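Local coordinates for acid phosphatase (Bacillus anthracis, PDB 2I33), which probably hydrolyses phosphate monoesters with the help of a bound magnesium ion, as a class C acid phosphatase of the HAD superfamily, at residues T17-M22 and I241-L246; L46-A51 and L110-S115; A50-G55 and K116-Y121; P75-S80 and P217-W222. All coordinates share one frame; numbering follows the deposited sequence.

Contact 1: residues T17-M22 and I241-L246; sequences TDQQLM and IRHDNL
Gln-19 and Arg-242 reach for each other across the gap between residues 17-22 and 241-246, and their polar ends meet in one nearly straight hydrogen bond. Arg-242 NH1 donates a hydrogen bond to Gln-19 OE1 at 2.8 Å, with an N-H...O angle of 168°. The acceptor lies in the guanidinium plane, at its edge, but the geometry is less regular seen from the amide: the two planes stand 50° apart, and NH1 sits above the carbonyl plane, 42° out of it. Both chains are stretched out. Arg-242 runs extended from CG to NE, which carries the guanidinium over from helix 235-244; the CA atoms of Gln-19 and Arg-242 are 9.5 Å apart. Arg-242 NH1 also rests 3.5 Å from Gln-19 CB. The other end of the amide turns to His-243, whose ring stands almost upright to it; His-243 CE1 is 3.9 Å from Gln-19 NE2, a packing contact at the ring edge. Gln-19 NE2 hydrogen-bonds Asp-239 OD1, while His-243 ND1 bonds to Asp-239 O. Arg-242 NE bonds Tyr-227 OH, and NH2 forms a salt bridge with Glu-223. Leu-21 of the second subunit packs on His-243, so the contact borders the dimer interface. With both amide ends engaged, the flip of Gln-19 is fixed, and the buried guanidinium charge is probably balanced chiefly by Glu-223.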
loop_
_atom_site.group_PDB
_atom_site.type_symbol
_atom_site.label_atom_id
_atom_site.label_comp_id
_atom_site.label_asym_id
_atom_site.label_seq_id
_atom_site.Cartn_x
_atom_site.Cartn_y
_atom_site.Cartn_z
ATOM N N THR A 17 21.118 2.973 -3.697
ATOM C CA THR A 17 20.437 1.758 -3.245
ATOM C C THR A 17 20.113 1.764 -1.744
ATOM O O THR A 17 19.137 1.132 -1.325
ATOM C CB THR A 17 21.220 0.476 -3.567
ATOM O OG1 THR A 17 22.585 0.661 -3.216
ATOM C CG2 THR A 17 21.074 0.125 -5.054
ATOM N N ASP A 18 20.880 2.517 -0.964
ATOM C CA ASP A 18 20.622 2.595 0.466
ATOM C C ASP A 18 19.305 3.320 0.694
ATOM O O ASP A 18 18.602 3.051 1.662
ATOM C CB ASP A 18 21.736 3.340 1.211
ATOM C CG ASP A 18 22.972 2.464 1.482
ATOM O OD1 ASP A 18 22.921 1.242 1.200
ATOM O OD2 ASP A 18 23.950 3.020 2.026
ATOM N N GLN A 19 18.972 4.235 -0.202
ATOM C CA GLN A 19 17.718 4.986 -0.065
ATOM C C GLN A 19 16.455 4.144 -0.216
ATOM O O GLN A 19 15.348 4.592 0.158
ATOM C CB GLN A 19 17.727 6.159 -1.049
ATOM C CG GLN A 19 18.837 7.146 -0.748
ATOM C CD GLN A 19 18.915 8.257 -1.757
ATOM O OE1 GLN A 19 18.059 8.356 -2.622
ATOM N NE2 GLN A 19 19.914 9.128 -1.627
ATOM N N GLN A 20 16.613 2.924 -0.748
ATOM C CA GLN A 20 15.539 1.931 -0.983
ATOM C C GLN A 20 15.252 1.080 0.243
ATOM O O GLN A 20 14.265 0.322 0.279
ATOM C CB GLN A 20 15.982 0.880 -2.020
ATOM C CG GLN A 20 16.613 1.362 -3.301
ATOM C CD GLN A 20 17.027 0.201 -4.211
ATOM O OE1 GLN A 20 16.853 -0.990 -3.872
ATOM N NE2 GLN A 20 17.580 0.538 -5.374
ATOM N N LEU A 21 16.163 1.122 1.196
ATOM C CA LEU A 21 16.202 0.090 2.207
ATOM C C LEU A 21 14.894 -0.062 2.963
ATOM O O LEU A 21 14.350 -1.166 3.022
ATOM C CB LEU A 21 17.364 0.293 3.150
ATOM C CG LEU A 21 17.787 -1.002 3.824
ATOM C CD1 LEU A 21 19.234 -0.913 4.312
ATOM C CD2 LEU A 21 16.859 -1.350 4.940
ATOM N N MET A 22 14.353 1.027 3.499
ATOM C CA MET A 22 13.106 0.920 4.258
ATOM C C MET A 22 11.934 0.447 3.398
ATOM O O MET A 22 11.134 -0.390 3.812
ATOM C CB MET A 22 12.772 2.258 4.889
ATOM C CG MET A 22 13.649 2.549 6.033
ATOM S SD MET A 22 13.417 1.368 7.379
ATOM C CE MET A 22 12.022 2.107 8.209
ATOM N N ILE A 241 17.140 14.865 -7.476
ATOM C CA ILE A 241 15.727 14.829 -7.820
ATOM C C ILE A 241 14.945 14.236 -6.683
ATOM O O ILE A 241 13.890 14.739 -6.320
ATOM C CB ILE A 241 15.472 14.013 -9.096
ATOM C CG1 ILE A 241 16.054 14.755 -10.315
ATOM C CG2 ILE A 241 13.999 13.761 -9.298
ATOM C CD1 ILE A 241 16.056 13.931 -11.575
ATOM N N ARG A 242 15.448 13.130 -6.150
ATOM C CA ARG A 242 14.746 12.468 -5.057
ATOM C C ARG A 242 14.598 13.443 -3.898
ATOM O O ARG A 242 13.516 13.621 -3.378
ATOM C CB ARG A 242 15.498 11.220 -4.616
ATOM C CG ARG A 242 15.469 10.109 -5.626
ATOM C CD ARG A 242 16.375 8.973 -5.176
ATOM N NE ARG A 242 16.213 7.788 -6.012
ATOM C CZ ARG A 242 16.669 6.579 -5.682
ATOM N NH1 ARG A 242 17.321 6.383 -4.540
ATOM N NH2 ARG A 242 16.481 5.560 -6.505
ATOM N N HIS A 243 15.688 14.099 -3.521
ATOM C CA HIS A 243 15.618 15.070 -2.425
ATOM C C HIS A 243 14.715 16.267 -2.722
ATOM O O HIS A 243 13.944 16.716 -1.867
ATOM C CB HIS A 243 17.011 15.551 -2.061
ATOM C CG HIS A 243 17.774 14.575 -1.231
ATOM N ND1 HIS A 243 18.461 13.515 -1.777
ATOM C CD2 HIS A 243 17.944 14.488 0.109
ATOM C CE1 HIS A 243 19.047 12.831 -0.810
ATOM N NE2 HIS A 243 18.749 13.402 0.343
ATOM N N ASP A 244 14.819 16.786 -3.937
ATOM C CA ASP A 244 14.050 17.961 -4.343
ATOM C C ASP A 244 12.550 17.724 -4.410
ATOM O O ASP A 244 11.771 18.682 -4.389
ATOM C CB ASP A 244 14.525 18.447 -5.706
ATOM C CG ASP A 244 15.872 19.142 -5.643
ATOM O OD1 ASP A 244 16.416 19.350 -4.532
ATOM O OD2 ASP A 244 16.391 19.482 -6.719
ATOM N N ASN A 245 12.144 16.464 -4.501
ATOM C CA ASN A 245 10.726 16.151 -4.584
ATOM C C ASN A 245 10.102 15.748 -3.268
ATOM O O ASN A 245 8.900 15.483 -3.203
ATOM C CB ASN A 245 10.461 15.116 -5.677
ATOM C CG ASN A 245 10.412 15.760 -7.041
ATOM O OD1 ASN A 245 9.342 16.182 -7.502
ATOM N ND2 ASN A 245 11.577 15.911 -7.667
ATOM N N LEU A 246 10.899 15.704 -2.211
ATOM C CA LEU A 246 10.312 15.595 -0.878
ATOM C C LEU A 246 9.666 16.943 -0.535
ATOM O O LEU A 246 10.175 17.992 -0.910
ATOM C CB LEU A 246 11.378 15.271 0.155
ATOM C CG LEU A 246 12.064 13.914 0.029
ATOM C CD1 LEU A 246 13.320 13.922 0.878
ATOM C CD2 LEU A 246 11.141 12.826 0.453
#

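Contact 2: residues L46-A51 and L110-S115; sequences LKLDAA and LKYTES
Leu-48 packs the inner side of this helix pair, pushing CD2 against Thr-113 and the near edge of the Tyr-112 ring. Leu-48 CD2 lies 3.4 Å from Thr-113 OG1 and 4.2 Å from Tyr-112 CD2. With CG anti to the backbone N (chi1 -180°), the leucine reaches across towards helix 106-115. Thr-113 OG1 has its polar partner in its own helix, the carbonyl O of Phe-109, so it meets the leucine simply by packing. Helices 31-54 and 106-115 run nearly parallel here, their local axes 12° apart in direction and 11.3 Å apart at closest approach. They lie side by side on one face of the central parallel sheet of the Rossmann-like HAD fold: Leu-48 touches Ile-62 and Val-175, and Thr-113 touches Ile-62 and Ile-120. Farther from the sheet the contact thins to a single polar link between partly exposed residues. Tyr-112 OH donates to Asp-49 OD1 at 2.5 Å, a short bond; Asp-49 OD1 accepts on its syn lone pair, the side of the other oxygen. OD1 comes in at the edge of the ring, in its plane, while carboxylate and ring are turned 65° against each other. Asp-49 OD2 stays farther from the hydroxyl, 3.2 Å from Tyr-112 OH.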
loop_
_atom_site.group_PDB
_atom_site.type_symbol
_atom_site.label_atom_id
_atom_site.label_comp_id
_atom_site.label_asym_id
_atom_site.label_seq_id
_atom_site.Cartn_x
_atom_site.Cartn_y
_atom_site.Cartn_z
ATOM N N LEU A 46 -14.674 -10.015 -4.592
ATOM C CA LEU A 46 -15.998 -9.450 -4.401
ATOM C C LEU A 46 -16.457 -8.788 -5.682
ATOM O O LEU A 46 -17.571 -8.987 -6.133
ATOM C CB LEU A 46 -15.939 -8.403 -3.305
ATOM C CG LEU A 46 -17.224 -7.642 -3.008
ATOM C CD1 LEU A 46 -18.137 -8.480 -2.187
ATOM C CD2 LEU A 46 -16.847 -6.364 -2.245
ATOM N N LYS A 47 -15.569 -8.004 -6.282
ATOM C CA LYS A 47 -15.923 -7.301 -7.487
ATOM C C LYS A 47 -16.045 -8.245 -8.675
ATOM O O LYS A 47 -16.853 -8.012 -9.569
ATOM C CB LYS A 47 -14.922 -6.192 -7.739
ATOM C CG LYS A 47 -14.955 -5.112 -6.659
ATOM C CD LYS A 47 -16.243 -4.318 -6.672
ATOM C CE LYS A 47 -16.298 -3.247 -5.598
ATOM N NZ LYS A 47 -17.614 -2.578 -5.571
ATOM N N LEU A 48 -15.273 -9.327 -8.672
ATOM C CA LEU A 48 -15.422 -10.337 -9.718
ATOM C C LEU A 48 -16.824 -10.942 -9.658
ATOM O O LEU A 48 -17.526 -11.006 -10.640
ATOM C CB LEU A 48 -14.375 -11.431 -9.583
ATOM C CG LEU A 48 -14.459 -12.517 -10.647
ATOM C CD1 LEU A 48 -14.308 -11.942 -12.049
ATOM C CD2 LEU A 48 -13.437 -13.627 -10.409
ATOM N N ASP A 49 -17.247 -11.359 -8.476
ATOM C CA ASP A 49 -18.587 -11.909 -8.337
ATOM C C ASP A 49 -19.679 -10.935 -8.785
ATOM O O ASP A 49 -20.635 -11.324 -9.432
ATOM C CB ASP A 49 -18.837 -12.280 -6.896
ATOM C CG ASP A 49 -18.101 -13.533 -6.478
ATOM O OD1 ASP A 49 -17.650 -14.316 -7.349
ATOM O OD2 ASP A 49 -18.030 -13.761 -5.257
ATOM N N ALA A 50 -19.500 -9.671 -8.409
ATOM C CA ALA A 50 -20.456 -8.621 -8.755
ATOM C C ALA A 50 -20.548 -8.492 -10.267
ATOM O O ALA A 50 -21.636 -8.361 -10.817
ATOM C CB ALA A 50 -20.003 -7.304 -8.177
ATOM N N ALA A 51 -19.379 -8.502 -10.911
ATOM C CA ALA A 51 -19.304 -8.362 -12.354
ATOM C C ALA A 51 -19.952 -9.535 -13.062
ATOM O O ALA A 51 -20.649 -9.351 -14.061
ATOM C CB ALA A 51 -17.880 -8.246 -12.788
ATOM N N LEU A 110 -6.682 -16.379 -8.089
ATOM C CA LEU A 110 -6.606 -16.811 -9.462
ATOM C C LEU A 110 -7.275 -18.187 -9.673
ATOM O O LEU A 110 -7.942 -18.407 -10.673
ATOM C CB LEU A 110 -5.155 -16.882 -9.927
ATOM C CG LEU A 110 -4.453 -15.526 -9.963
ATOM C CD1 LEU A 110 -2.970 -15.712 -10.124
ATOM C CD2 LEU A 110 -5.027 -14.674 -11.072
ATOM N N LYS A 111 -7.097 -19.114 -8.733
ATOM C CA LYS A 111 -7.771 -20.384 -8.810
ATOM C C LYS A 111 -9.285 -20.216 -8.717
ATOM O O LYS A 111 -10.020 -20.948 -9.378
ATOM C CB LYS A 111 -7.274 -21.344 -7.736
ATOM C CG LYS A 111 -5.824 -21.758 -7.906
ATOM C CD LYS A 111 -5.533 -22.496 -9.180
ATOM C CE LYS A 111 -5.997 -23.935 -9.141
ATOM N NZ LYS A 111 -5.837 -24.555 -10.479
ATOM N N TYR A 112 -9.748 -19.257 -7.905
ATOM C CA TYR A 112 -11.182 -18.966 -7.845
ATOM C C TYR A 112 -11.712 -18.466 -9.179
ATOM O O TYR A 112 -12.715 -18.937 -9.713
ATOM C CB TYR A 112 -11.467 -17.927 -6.793
ATOM C CG TYR A 112 -12.926 -17.566 -6.708
ATOM C CD1 TYR A 112 -13.826 -18.385 -6.039
ATOM C CD2 TYR A 112 -13.408 -16.394 -7.282
ATOM C CE1 TYR A 112 -15.167 -18.053 -5.960
ATOM C CE2 TYR A 112 -14.751 -16.070 -7.206
ATOM C CZ TYR A 112 -15.615 -16.888 -6.533
ATOM O OH TYR A 112 -16.967 -16.569 -6.435
ATOM N N THR A 113 -10.987 -17.501 -9.719
ATOM C CA THR A 113 -11.295 -16.936 -11.014
ATOM C C THR A 113 -11.400 -18.037 -12.065
ATOM O O THR A 113 -12.381 -18.097 -12.822
ATOM C CB THR A 113 -10.235 -15.895 -11.376
ATOM O OG1 THR A 113 -10.252 -14.841 -10.405
ATOM C CG2 THR A 113 -10.522 -15.328 -12.728
ATOM N N GLU A 114 -10.413 -18.926 -12.089
ATOM C CA GLU A 114 -10.419 -20.068 -13.013
ATOM C C GLU A 114 -11.640 -20.984 -12.794
ATOM O O GLU A 114 -12.237 -21.523 -13.762
ATOM C CB GLU A 114 -9.140 -20.876 -12.849
ATOM C CG GLU A 114 -9.079 -22.082 -13.771
ATOM C CD GLU A 114 -7.779 -22.825 -13.667
ATOM O OE1 GLU A 114 -7.340 -23.100 -12.522
ATOM O OE2 GLU A 114 -7.198 -23.121 -14.735
ATOM N N SER A 115 -12.030 -21.153 -11.536
ATOM C CA SER A 115 -13.171 -22.016 -11.210
ATOM C C SER A 115 -14.481 -21.435 -11.736
ATOM O O SER A 115 -15.445 -22.168 -11.912
ATOM C CB SER A 115 -13.298 -22.269 -9.717
ATOM O OG SER A 115 -13.941 -21.195 -9.065
#

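Contact 3: residues A50-G55 and K116-Y121; sequences AALAKG and KGVDIY
This is a small apolar contact at the edge of the fold, where the last turn of helix 31-54 meets the bend that leads from helix 106-115 into strand 119-125. One side chain, Leu-52, supplies everything from the helix. Its CG lies anti to the carbonyl carbon (chi1 -64°), and its two methyls spread over two residues of the bend. Leu-52 CD2 meets Val-118 CG2 at 3.8 Å. Leu-52 CD1 leans on the same valine methyl and lies against the root of Lys-116, 3.9 Å from Lys-116 CB. The lysine therefore takes part through the base of its chain. Val-118 turns CG2 to the leucine because CG1 is anti to the backbone N (chi1 172°). Between the two touching residues comes Gly-117, whose positive phi ends helix 106-115 in a Schellman motif and turns the chain so that Lys-116 and Val-118 both face Leu-52. Pro-60, at the start of strand 59-64, touches both Leu-52 and Val-118, and Thr-113 packs on Val-118 from helix 106-115. Burial is uneven: Val-118 is enclosed, Leu-52 partly so, and Lys-116 lies at the surface. Across these segments the chemistry is one of methyl and methylene groups, so the attraction should come from dispersion and the exclusion of water, and shape rather than directed bonds sets the fit.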
loop_
_atom_site.group_PDB
_atom_site.type_symbol
_atom_site.label_atom_id
_atom_site.label_comp_id
_atom_site.label_asym_id
_atom_site.label_seq_id
_atom_site.Cartn_x
_atom_site.Cartn_y
_atom_site.Cartn_z
ATOM N N ALA A 50 -19.500 -9.671 -8.409
ATOM C CA ALA A 50 -20.456 -8.621 -8.755
ATOM C C ALA A 50 -20.548 -8.492 -10.267
ATOM O O ALA A 50 -21.636 -8.361 -10.817
ATOM C CB ALA A 50 -20.003 -7.304 -8.177
ATOM N N ALA A 51 -19.379 -8.502 -10.911
ATOM C CA ALA A 51 -19.304 -8.362 -12.354
ATOM C C ALA A 51 -19.952 -9.535 -13.062
ATOM O O ALA A 51 -20.649 -9.351 -14.061
ATOM C CB ALA A 51 -17.880 -8.246 -12.788
ATOM N N LEU A 52 -19.715 -10.743 -12.564
ATOM C CA LEU A 52 -20.324 -11.940 -13.153
ATOM C C LEU A 52 -21.833 -11.903 -12.978
ATOM O O LEU A 52 -22.576 -12.276 -13.881
ATOM C CB LEU A 52 -19.752 -13.223 -12.538
ATOM C CG LEU A 52 -18.267 -13.435 -12.808
ATOM C CD1 LEU A 52 -17.679 -14.577 -11.981
ATOM C CD2 LEU A 52 -18.069 -13.680 -14.302
ATOM N N ALA A 53 -22.292 -11.440 -11.825
ATOM C CA ALA A 53 -23.732 -11.337 -11.603
ATOM C C ALA A 53 -24.349 -10.257 -12.492
ATOM O O ALA A 53 -25.505 -10.397 -12.897
ATOM C CB ALA A 53 -24.025 -11.058 -10.150
ATOM N N LYS A 54 -23.594 -9.169 -12.768
ATOM C CA LYS A 54 -24.108 -8.107 -13.662
ATOM C C LYS A 54 -24.250 -8.713 -15.073
ATOM O O LYS A 54 -25.235 -8.470 -15.809
ATOM C CB LYS A 54 -23.174 -6.903 -13.691
ATOM C CG LYS A 54 -23.631 -5.752 -14.546
ATOM N N GLY A 55 -23.252 -9.529 -15.428
ATOM C CA GLY A 55 -23.185 -10.138 -16.733
ATOM C C GLY A 55 -22.325 -9.282 -17.621
ATOM O O GLY A 55 -22.029 -8.123 -17.313
ATOM N N LYS A 116 -14.517 -20.119 -11.934
ATOM C CA LYS A 116 -15.721 -19.441 -12.421
ATOM C C LYS A 116 -15.760 -19.374 -13.928
ATOM O O LYS A 116 -16.697 -18.824 -14.508
ATOM C CB LYS A 116 -15.799 -18.024 -11.856
ATOM C CG LYS A 116 -15.971 -17.933 -10.326
ATOM C CD LYS A 116 -17.213 -18.689 -9.882
ATOM C CE LYS A 116 -18.043 -17.978 -8.824
ATOM N NZ LYS A 116 -19.497 -18.277 -8.938
ATOM N N GLY A 117 -14.738 -19.942 -14.568
ATOM C CA GLY A 117 -14.661 -19.955 -16.005
ATOM C C GLY A 117 -14.173 -18.659 -16.623
ATOM O O GLY A 117 -14.352 -18.442 -17.836
ATOM N N VAL A 118 -13.563 -17.816 -15.802
ATOM C CA VAL A 118 -13.093 -16.506 -16.220
ATOM C C VAL A 118 -11.644 -16.652 -16.688
ATOM O O VAL A 118 -10.785 -17.189 -15.971
ATOM C CB VAL A 118 -13.210 -15.480 -15.068
ATOM C CG1 VAL A 118 -12.533 -14.145 -15.419
ATOM C CG2 VAL A 118 -14.672 -15.266 -14.671
ATOM N N ASP A 119 -11.372 -16.127 -17.868
ATOM C CA ASP A 119 -10.024 -16.114 -18.390
ATOM C C ASP A 119 -9.131 -15.108 -17.667
ATOM O O ASP A 119 -9.555 -14.020 -17.289
ATOM C CB ASP A 119 -10.013 -15.814 -19.897
ATOM C CG ASP A 119 -10.390 -17.026 -20.745
ATOM O OD1 ASP A 119 -10.054 -18.159 -20.317
ATOM O OD2 ASP A 119 -10.986 -16.838 -21.845
ATOM N N ILE A 120 -7.879 -15.505 -17.489
ATOM C CA ILE A 120 -6.875 -14.674 -16.842
ATOM C C ILE A 120 -5.827 -14.289 -17.863
ATOM O O ILE A 120 -5.315 -15.142 -18.594
ATOM C CB ILE A 120 -6.198 -15.474 -15.721
ATOM C CG1 ILE A 120 -7.262 -15.868 -14.682
ATOM C CG2 ILE A 120 -5.036 -14.704 -15.111
ATOM C CD1 ILE A 120 -6.828 -16.992 -13.787
ATOM N N TYR A 121 -5.492 -12.998 -17.911
ATOM C CA TYR A 121 -4.370 -12.520 -18.714
ATOM C C TYR A 121 -3.365 -11.848 -17.839
ATOM O O TYR A 121 -3.692 -10.942 -17.091
ATOM C CB TYR A 121 -4.826 -11.599 -19.817
ATOM C CG TYR A 121 -5.649 -12.438 -20.734
ATOM C CD1 TYR A 121 -5.045 -13.234 -21.690
ATOM C CD2 TYR A 121 -7.026 -12.536 -20.567
ATOM C CE1 TYR A 121 -5.802 -14.076 -22.492
ATOM C CE2 TYR A 121 -7.778 -13.349 -21.343
ATOM C CZ TYR A 121 -7.177 -14.120 -22.307
ATOM O OH TYR A 121 -7.969 -14.933 -23.088
#

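Contact 4: residues P75-S80 and P217-W222; sequences PHQAMS and PMYGDW
Helix 74-83 passes beside the loop that leads into helix 221-226, with the CA atoms of Gln-77 and Met-218 7.7 Å apart and Gly-220 in the N-cap position of the second helix. Gln-77 is the one residue of its segment to cross the gap. Bent at chi2 (-65°), its chain sets a methylene against the sulfur of Met-218, with Gln-77 CG 3.9 Å from Met-218 SD, and swings the amide towards Tyr-219. There Gln-77 NE2 comes in obliquely to the ring, 3.9 Å from Tyr-219 CD1, and the amide carbon Gln-77 CD is 4.0 Å from that same CD1. Amide and ring planes stand 52° apart, so the two flat groups neither stack nor meet squarely. Tyr-219 has its ring between the backbone N and the carbonyl carbon (chi1 75°), a crowded position that turns it towards Gln-77. Its hydroxyl is hydrogen-bonded to Glu-68 OE1, and its side chain touches Asp-67, one of the magnesium ligands, coming to about 4 Å from the ion. Asp-24 of helix 21-29 packs on both Gln-77 and Met-218. The chemistry here is a methylene against a thioether, and an amide beside an aromatic ring, held by van der Waals contact; it sets a side chain of helix 74-83 beside a tyrosine next to the metal site, whose hydroxyl bond to Glu-68 probably helps hold the ring in place.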
loop_
_atom_site.group_PDB
_atom_site.type_symbol
_atom_site.label_atom_id
_atom_site.label_comp_id
_atom_site.label_asym_id
_atom_site.label_seq_id
_atom_site.Cartn_x
_atom_site.Cartn_y
_atom_site.Cartn_z
ATOM N N PRO A 75 13.420 -10.199 -3.389
ATOM C CA PRO A 75 14.815 -10.666 -3.187
ATOM C C PRO A 75 15.818 -10.023 -4.133
ATOM O O PRO A 75 16.993 -9.886 -3.792
ATOM C CB PRO A 75 14.738 -12.159 -3.457
ATOM C CG PRO A 75 13.282 -12.502 -3.107
ATOM C CD PRO A 75 12.500 -11.344 -3.590
ATOM N N HIS A 76 15.356 -9.638 -5.312
ATOM C CA HIS A 76 16.251 -8.931 -6.211
ATOM C C HIS A 76 16.570 -7.522 -5.701
ATOM O O HIS A 76 17.720 -7.053 -5.745
ATOM C CB HIS A 76 15.705 -8.871 -7.613
ATOM C CG HIS A 76 16.611 -8.153 -8.539
ATOM N ND1 HIS A 76 16.557 -6.793 -8.708
ATOM C CD2 HIS A 76 17.664 -8.591 -9.273
ATOM C CE1 HIS A 76 17.518 -6.424 -9.537
ATOM N NE2 HIS A 76 18.199 -7.496 -9.896
ATOM N N GLN A 77 15.556 -6.833 -5.199
ATOM C CA GLN A 77 15.771 -5.495 -4.656
ATOM C C GLN A 77 16.694 -5.560 -3.439
ATOM O O GLN A 77 17.572 -4.706 -3.274
ATOM C CB GLN A 77 14.448 -4.838 -4.302
ATOM C CG GLN A 77 13.476 -4.713 -5.480
ATOM C CD GLN A 77 13.953 -3.802 -6.589
ATOM O OE1 GLN A 77 14.277 -4.258 -7.700
ATOM N NE2 GLN A 77 14.010 -2.517 -6.306
ATOM N N ALA A 78 16.520 -6.581 -2.612
ATOM C CA ALA A 78 17.428 -6.832 -1.479
ATOM C C ALA A 78 18.872 -7.019 -1.956
ATOM O O ALA A 78 19.814 -6.501 -1.369
ATOM C CB ALA A 78 16.980 -8.033 -0.689
ATOM N N MET A 79 19.041 -7.777 -3.037
ATOM C CA MET A 79 20.356 -7.966 -3.632
ATOM C C MET A 79 20.951 -6.611 -4.006
ATOM O O MET A 79 22.137 -6.379 -3.796
ATOM C CB MET A 79 20.275 -8.872 -4.862
ATOM C CG MET A 79 21.596 -9.145 -5.547
ATOM S SD MET A 79 22.103 -7.835 -6.686
ATOM C CE MET A 79 20.772 -7.812 -7.865
ATOM N N SER A 80 20.134 -5.723 -4.562
ATOM C CA SER A 80 20.648 -4.411 -4.946
ATOM C C SER A 80 21.127 -3.608 -3.747
ATOM O O SER A 80 22.132 -2.946 -3.803
ATOM C CB SER A 80 19.602 -3.581 -5.679
ATOM O OG SER A 80 19.356 -4.149 -6.946
ATOM N N PRO A 217 6.335 0.463 -2.909
ATOM C CA PRO A 217 7.190 1.627 -2.687
ATOM C C PRO A 217 8.634 1.427 -3.085
ATOM O O PRO A 217 9.454 2.305 -2.792
ATOM C CB PRO A 217 7.105 1.818 -1.170
ATOM C CG PRO A 217 6.966 0.436 -0.686
ATOM C CD PRO A 217 6.128 -0.306 -1.666
ATOM N N MET A 218 8.959 0.274 -3.672
ATOM C CA MET A 218 10.351 -0.046 -3.989
ATOM C C MET A 218 10.805 0.594 -5.293
ATOM O O MET A 218 11.967 0.990 -5.454
ATOM C CB MET A 218 10.524 -1.554 -4.114
ATOM C CG MET A 218 10.205 -2.335 -2.820
ATOM S SD MET A 218 10.534 -4.063 -3.049
ATOM C CE MET A 218 9.134 -4.497 -4.108
ATOM N N TYR A 219 9.887 0.625 -6.234
ATOM C CA TYR A 219 10.189 1.017 -7.592
ATOM C C TYR A 219 8.891 1.169 -8.384
ATOM O O TYR A 219 7.816 0.759 -7.942
ATOM C CB TYR A 219 11.100 -0.015 -8.258
ATOM C CG TYR A 219 10.355 -1.266 -8.631
ATOM C CD1 TYR A 219 10.373 -2.381 -7.837
ATOM C CD2 TYR A 219 9.591 -1.315 -9.792
ATOM C CE1 TYR A 219 9.709 -3.523 -8.182
ATOM C CE2 TYR A 219 8.869 -2.458 -10.130
ATOM C CZ TYR A 219 8.919 -3.559 -9.322
ATOM O OH TYR A 219 8.201 -4.673 -9.687
ATOM N N GLY A 220 9.028 1.727 -9.575
ATOM C CA GLY A 220 7.911 1.840 -10.477
ATOM C C GLY A 220 7.878 3.154 -11.193
ATOM O O GLY A 220 8.848 3.946 -11.170
ATOM N N ASP A 221 6.746 3.374 -11.848
ATOM C CA ASP A 221 6.528 4.620 -12.573
ATOM C C ASP A 221 6.464 5.853 -11.680
ATOM O O ASP A 221 6.760 6.949 -12.125
ATOM C CB ASP A 221 5.262 4.557 -13.420
ATOM C CG ASP A 221 5.452 3.762 -14.691
ATOM O OD1 ASP A 221 6.456 3.023 -14.817
ATOM O OD2 ASP A 221 4.564 3.864 -15.561
ATOM N N TRP A 222 6.137 5.679 -10.405
ATOM C CA TRP A 222 6.150 6.811 -9.493
ATOM C C TRP A 222 7.564 7.397 -9.426
ATOM O O TRP A 222 7.733 8.606 -9.337
ATOM C CB TRP A 222 5.668 6.394 -8.105
ATOM C CG TRP A 222 6.547 5.452 -7.417
ATOM C CD1 TRP A 222 6.471 4.091 -7.427
ATOM C CD2 TRP A 222 7.623 5.785 -6.549
ATOM N NE1 TRP A 222 7.449 3.558 -6.624
ATOM C CE2 TRP A 222 8.170 4.583 -6.071
ATOM C CE3 TRP A 222 8.169 6.992 -6.122
ATOM C CZ2 TRP A 222 9.236 4.563 -5.177
ATOM C CZ3 TRP A 222 9.238 6.964 -5.242
ATOM C CH2 TRP A 222 9.768 5.767 -4.804
#

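How the contacts relate
The four contacts form two groups on opposite sides of the chain's centre. Contacts 1 and 4, centres about 12 Å apart, touch through Thr-17 and Ser-80; their helices 221-226 and 235-244 follow one another in sequence. Contacts 2 and 3, centres about 6 Å apart, share Ala-50 and Ala-51 of helix 31-54. The centres of contacts 2 and 4 are about 29 Å apart. Contact 1, joining the two chain ends, brackets the other three in sequence. Contact 2 packs on the central sheet, and contact 3 lies where the chain enters its strand 119-125. The first pair thus links the chain ends and the surroundings of the magnesium site to the second subunit, which contact 2 also reaches, while the second pair joins helices to the sheet on the other side.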